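Local structure of flagellar pocket-related cytoskeletal protein (Trypanosoma brucei, 6SJQ) at residues V75-I78 with Q82-D85; F6-A11 with S32-S37. The protein is a cytoskeletal protein of the trypanosome flagellar pocket collar, whose N-terminal domain, the piece described here, has a ubiquitin fold with a long structured loop for protein binding. All coordinates share one frame; numbering follows the deposited sequence. Where two conformers were deposited one is given.

Overall arrangement
Both contacts belong to the ubiquitin-fold N-terminal domain and reach its one mixed sheet, their centres about 11 Å apart. Along the chain they come in series. Contact 2 sets strand 6-14, an inner strand, against helix 31-49. Contact 1 follows, where strand 73-76, at one edge of the sheet, ends and turns into the loop that leads to strand 87-92. Contact 2 lies about 7 Å from the centre of the chain and is buried, whereas contact 1 lies about 13 Å out and is partly buried. They touch where the loop runs back past strand 6-14: the carboxylate of D85 probably accepts a hydrogen bond from L7 N, and F6 packs on T84. The loop thus connects an edge of the sheet to its middle.

Contact 1: residues V75-I78 with Q82-D85; sequences VDLI and QLTD
Q82 reaches across to the backbone around L77 with both ends of its side-chain amide. NE2 donates to D76 O at 3.1 Å, lying 24° off that carbonyl's plane, though the acceptor stays close to the plane of the glutamine amide. On the other side of L77, I78 N donates to Q82 OE1 at 2.8 Å; this bond is nearly straight (166°) and lies in the plane of the glutamine carbonyl. OE1 also accepts from R79 N, so two successive backbone N-H groups grip one oxygen. Beyond CG the glutamine chain is extended, which carries the amide over to the end of strand 73-76.

Aliphatic groups pack round the amide: V75 CG2 lies 3.6 Å from Q82 NE2, and I78 CG1 comes within 3.2 Å of Q82 OE1. L77 runs past Q82 in the opposite direction, its CD1 3.9 Å from Q82 CB. Its other branch, CD2, makes an apolar contact with L83 CD2 at 4.0 Å, the two leucine side chains crossing at about a right angle.

The carboxylate of D76 forms a salt bridge with K63. With its amide engaged at both ends, Q82 is fixed in rotation, and it satisfies backbone groups where the chain leaves the strand.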
loop_
_atom_site.group_PDB
_atom_site.type_symbol
_atom_site.label_atom_id
_atom_site.label_comp_id
_atom_site.label_asym_id
_atom_site.label_seq_id
_atom_site.Cartn_x
_atom_site.Cartn_y
_atom_site.Cartn_z
ATOM N N VAL A 75 -3.321 14.168 0.426
ATOM C CA VAL A 75 -2.634 14.840 -0.685
ATOM C C VAL A 75 -1.884 13.818 -1.544
ATOM O O VAL A 75 -1.520 12.743 -1.058
ATOM C CB VAL A 75 -1.634 15.875 -0.155
ATOM C CG1 VAL A 75 -2.360 16.899 0.708
ATOM C CG2 VAL A 75 -0.544 15.181 0.663
ATOM N N ASP A 76 -1.627 14.142 -2.808
ATOM C CA ASP A 76 -0.834 13.256 -3.653
ATOM C C ASP A 76 0.604 13.182 -3.160
ATOM O O ASP A 76 1.180 14.184 -2.716
ATOM C CB ASP A 76 -0.810 13.746 -5.100
ATOM C CG ASP A 76 -2.071 13.425 -5.842
ATOM O OD1 ASP A 76 -3.136 13.289 -5.203
ATOM O OD2 ASP A 76 -1.984 13.311 -7.075
ATOM N N LEU A 77 1.200 11.997 -3.233
ATOM C CA LEU A 77 2.619 11.873 -2.908
ATOM C C LEU A 77 3.445 12.167 -4.163
ATOM O O LEU A 77 3.496 11.355 -5.091
ATOM C CB LEU A 77 2.940 10.483 -2.356
ATOM C CG LEU A 77 4.411 10.253 -2.022
ATOM C CD1 LEU A 77 4.882 11.248 -0.984
ATOM C CD2 LEU A 77 4.628 8.812 -1.536
ATOM N N ILE A 78 4.061 13.343 -4.190
ATOM C CA ILE A 78 4.728 13.861 -5.391
ATOM C C ILE A 78 6.220 14.178 -5.168
ATOM O O ILE A 78 7.019 14.119 -6.095
ATOM C CB ILE A 78 4.031 15.161 -5.880
ATOM C CG1 ILE A 78 3.884 16.132 -4.707
ATOM C CG2 ILE A 78 2.675 14.860 -6.471
ATOM C CD1 ILE A 78 3.626 17.570 -5.077
ATOM N N GLN A 82 7.974 14.718 1.546
ATOM C CA GLN A 82 6.641 14.683 2.151
ATOM C C GLN A 82 6.510 13.610 3.236
ATOM O O GLN A 82 5.872 13.832 4.272
ATOM C CB GLN A 82 5.567 14.444 1.082
ATOM C CG GLN A 82 5.212 15.653 0.224
ATOM C CD GLN A 82 4.179 15.281 -0.811
ATOM O OE1 GLN A 82 4.521 14.826 -1.903
ATOM N NE2 GLN A 82 2.898 15.440 -0.459
ATOM N N LEU A 83 7.110 12.447 3.003
ATOM C CA LEU A 83 6.996 11.329 3.956
ATOM C C LEU A 83 7.538 11.675 5.346
ATOM O O LEU A 83 8.616 12.280 5.486
ATOM C CB LEU A 83 7.723 10.084 3.411
ATOM C CG LEU A 83 7.161 9.465 2.127
ATOM C CD1 LEU A 83 8.078 8.330 1.649
ATOM C CD2 LEU A 83 5.726 8.950 2.322
ATOM N N THR A 84 6.763 11.316 6.370
ATOM C CA THR A 84 7.201 11.401 7.757
ATOM C C THR A 84 7.050 10.039 8.393
ATOM O O THR A 84 6.286 9.198 7.908
ATOM C CB THR A 84 6.401 12.447 8.564
ATOM O OG1 THR A 84 4.994 12.144 8.498
ATOM C CG2 THR A 84 6.645 13.837 8.005
ATOM N N ASP A 85 7.775 9.800 9.478
ATOM C CA ASP A 85 7.734 8.498 10.110
ATOM C C ASP A 85 6.331 8.116 10.575
ATOM O O ASP A 85 5.651 8.879 11.273
ATOM C CB ASP A 85 8.700 8.405 11.301
ATOM C CG ASP A 85 8.733 6.995 11.896
ATOM O OD1 ASP A 85 9.388 6.110 11.304
ATOM O OD2 ASP A 85 8.071 6.750 12.933
#

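Contact 2: residues F6-A11 with S32-S37; sequences FLVQVA and SELTRS
L34 projects from helix 31-49 toward the sheet and meets V8 and V10 of strand 6-14. Its CB leaves the helix on the side facing the strand but stays more than 4.5 Å from V8 and V10. The next atom, CG, stands anti to the backbone N (chi1 178°), which sends the branched end outward from the helix; it too stops short of both valines. At the tip the two methyls diverge. CD2 does the touching, 4.4 Å from V8 CG1 and 4.3 Å from V10 CG2. The V10 contact is less certain, because that valine was modelled in two conformers. CD1 stays farther from the valines, and the leucine also packs on I64 of strand 63-68.

These separations are at the long end of van der Waals range, so 6-11 and 32-37 meet through light apolar packing of buried side chains. V8 and V10 point to the same face and touch L89 and V91 of strand 87-92, respectively, while Q9 between them turns the other way, hydrogen-bonded to N20 and Y86 O. Aliphatic side chains between a helix and one face of a mixed sheet form the core of the ubiquitin-like beta-grasp fold.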
loop_
_atom_site.group_PDB
_atom_site.type_symbol
_atom_site.label_atom_id
_atom_site.label_comp_id
_atom_site.label_asym_id
_atom_site.label_seq_id
_atom_site.Cartn_x
_atom_site.Cartn_y
_atom_site.Cartn_z
ATOM N N PHE A 6 12.902 3.707 9.492
ATOM C CA PHE A 6 11.856 4.630 9.075
ATOM C C PHE A 6 10.656 3.803 8.615
ATOM O O PHE A 6 10.774 2.999 7.677
ATOM C CB PHE A 6 12.378 5.484 7.913
ATOM C CG PHE A 6 11.473 6.621 7.533
ATOM C CD1 PHE A 6 10.338 6.401 6.758
ATOM C CD2 PHE A 6 11.761 7.921 7.954
ATOM C CE1 PHE A 6 9.497 7.452 6.404
ATOM C CE2 PHE A 6 10.930 8.988 7.590
ATOM C CZ PHE A 6 9.791 8.746 6.807
ATOM N N LEU A 7 9.495 4.031 9.243
ATOM C CA LEU A 7 8.306 3.227 8.960
ATOM C C LEU A 7 7.306 4.040 8.162
ATOM O O LEU A 7 7.195 5.252 8.355
ATOM C CB LEU A 7 7.638 2.765 10.263
ATOM C CG LEU A 7 8.641 2.023 11.161
ATOM C CD1 LEU A 7 8.076 1.745 12.548
ATOM C CD2 LEU A 7 9.032 0.748 10.500
ATOM N N VAL A 8 6.601 3.359 7.256
ATOM C CA VAL A 8 5.478 3.954 6.544
ATOM C C VAL A 8 4.319 2.956 6.576
ATOM O O VAL A 8 4.540 1.774 6.380
ATOM C CB VAL A 8 5.846 4.239 5.071
ATOM C CG1 VAL A 8 4.681 4.919 4.365
ATOM C CG2 VAL A 8 7.102 5.120 4.989
ATOM N N GLN A 9 3.092 3.413 6.824
ATOM C CA GLN A 9 1.916 2.527 6.722
ATOM C C GLN A 9 1.360 2.658 5.323
ATOM O O GLN A 9 1.151 3.776 4.851
ATOM C CB GLN A 9 0.825 2.951 7.703
ATOM C CG GLN A 9 1.255 2.993 9.157
ATOM C CD GLN A 9 0.146 3.525 10.040
ATOM O OE1 GLN A 9 -0.812 2.807 10.351
ATOM N NE2 GLN A 9 0.242 4.806 10.412
ATOM N N VAL A 10 1.155 1.538 4.628
ATOM C CA VAL A 10 0.618 1.588 3.269
ATOM C C VAL A 10 -0.674 0.769 3.179
ATOM O O VAL A 10 -0.694 -0.433 3.497
ATOM C CB VAL A 10 1.653 1.092 2.250
ATOM C CG1 VAL A 10 1.246 1.499 0.870
ATOM C CG2 VAL A 10 3.017 1.690 2.567
ATOM N N ALA A 11 -1.749 1.430 2.764
ATOM C CA ALA A 11 -3.040 0.784 2.672
ATOM C C ALA A 11 -3.511 0.680 1.227
ATOM O O ALA A 11 -3.119 1.472 0.360
ATOM C CB ALA A 11 -4.079 1.542 3.522
ATOM N N SER A 32 10.191 5.998 -5.610
ATOM C CA SER A 32 10.401 4.777 -6.398
ATOM C C SER A 32 10.628 3.558 -5.515
ATOM O O SER A 32 10.097 2.481 -5.807
ATOM C CB SER A 32 11.603 4.952 -7.344
ATOM O OG SER A 32 11.361 6.023 -8.246
ATOM N N GLU A 33 11.434 3.718 -4.469
ATOM C CA GLU A 33 11.740 2.653 -3.517
ATOM C C GLU A 33 10.477 2.213 -2.764
ATOM O O GLU A 33 10.193 1.012 -2.645
ATOM C CB GLU A 33 12.792 3.163 -2.528
ATOM C CG GLU A 33 13.170 2.195 -1.401
ATOM C CD GLU A 33 14.127 2.843 -0.414
ATOM O OE1 GLU A 33 14.438 4.040 -0.617
ATOM O OE2 GLU A 33 14.557 2.190 0.573
ATOM N N LEU A 34 9.737 3.199 -2.267
ATOM C CA LEU A 34 8.464 2.979 -1.576
ATOM C C LEU A 34 7.488 2.255 -2.500
ATOM O O LEU A 34 6.829 1.286 -2.096
ATOM C CB LEU A 34 7.891 4.339 -1.109
ATOM C CG LEU A 34 6.538 4.426 -0.383
ATOM C CD1 LEU A 34 5.345 4.391 -1.322
ATOM C CD2 LEU A 34 6.446 3.319 0.649
ATOM N N THR A 35 7.414 2.701 -3.749
ATOM C CA THR A 35 6.444 2.137 -4.681
ATOM C C THR A 35 6.758 0.665 -4.957
ATOM O O THR A 35 5.853 -0.192 -4.970
ATOM C CB THR A 35 6.414 2.912 -6.009
ATOM O OG1 THR A 35 6.017 4.257 -5.764
ATOM C CG2 THR A 35 5.389 2.291 -6.953
ATOM N N ARG A 36 8.044 0.361 -5.150
ATOM C CA ARG A 36 8.462 -1.015 -5.401
ATOM C C ARG A 36 8.162 -1.903 -4.191
ATOM O O ARG A 36 7.681 -3.041 -4.350
ATOM C CB ARG A 36 9.948 -1.087 -5.750
ATOM C CG ARG A 36 10.373 -2.499 -6.146
ATOM C CD ARG A 36 11.886 -2.662 -6.209
ATOM N NE ARG A 36 12.379 -3.524 -5.136
ATOM C CZ ARG A 36 13.594 -4.061 -5.108
ATOM N NH1 ARG A 36 14.448 -3.828 -6.097
ATOM N NH2 ARG A 36 13.959 -4.833 -4.093
ATOM N N SER A 37 8.433 -1.384 -2.993
ATOM C CA SER A 37 8.170 -2.116 -1.752
ATOM C C SER A 37 6.675 -2.376 -1.583
ATOM O O SER A 37 6.257 -3.485 -1.251
ATOM C CB SER A 37 8.699 -1.340 -0.548
ATOM O OG SER A 37 8.541 -2.100 0.640
#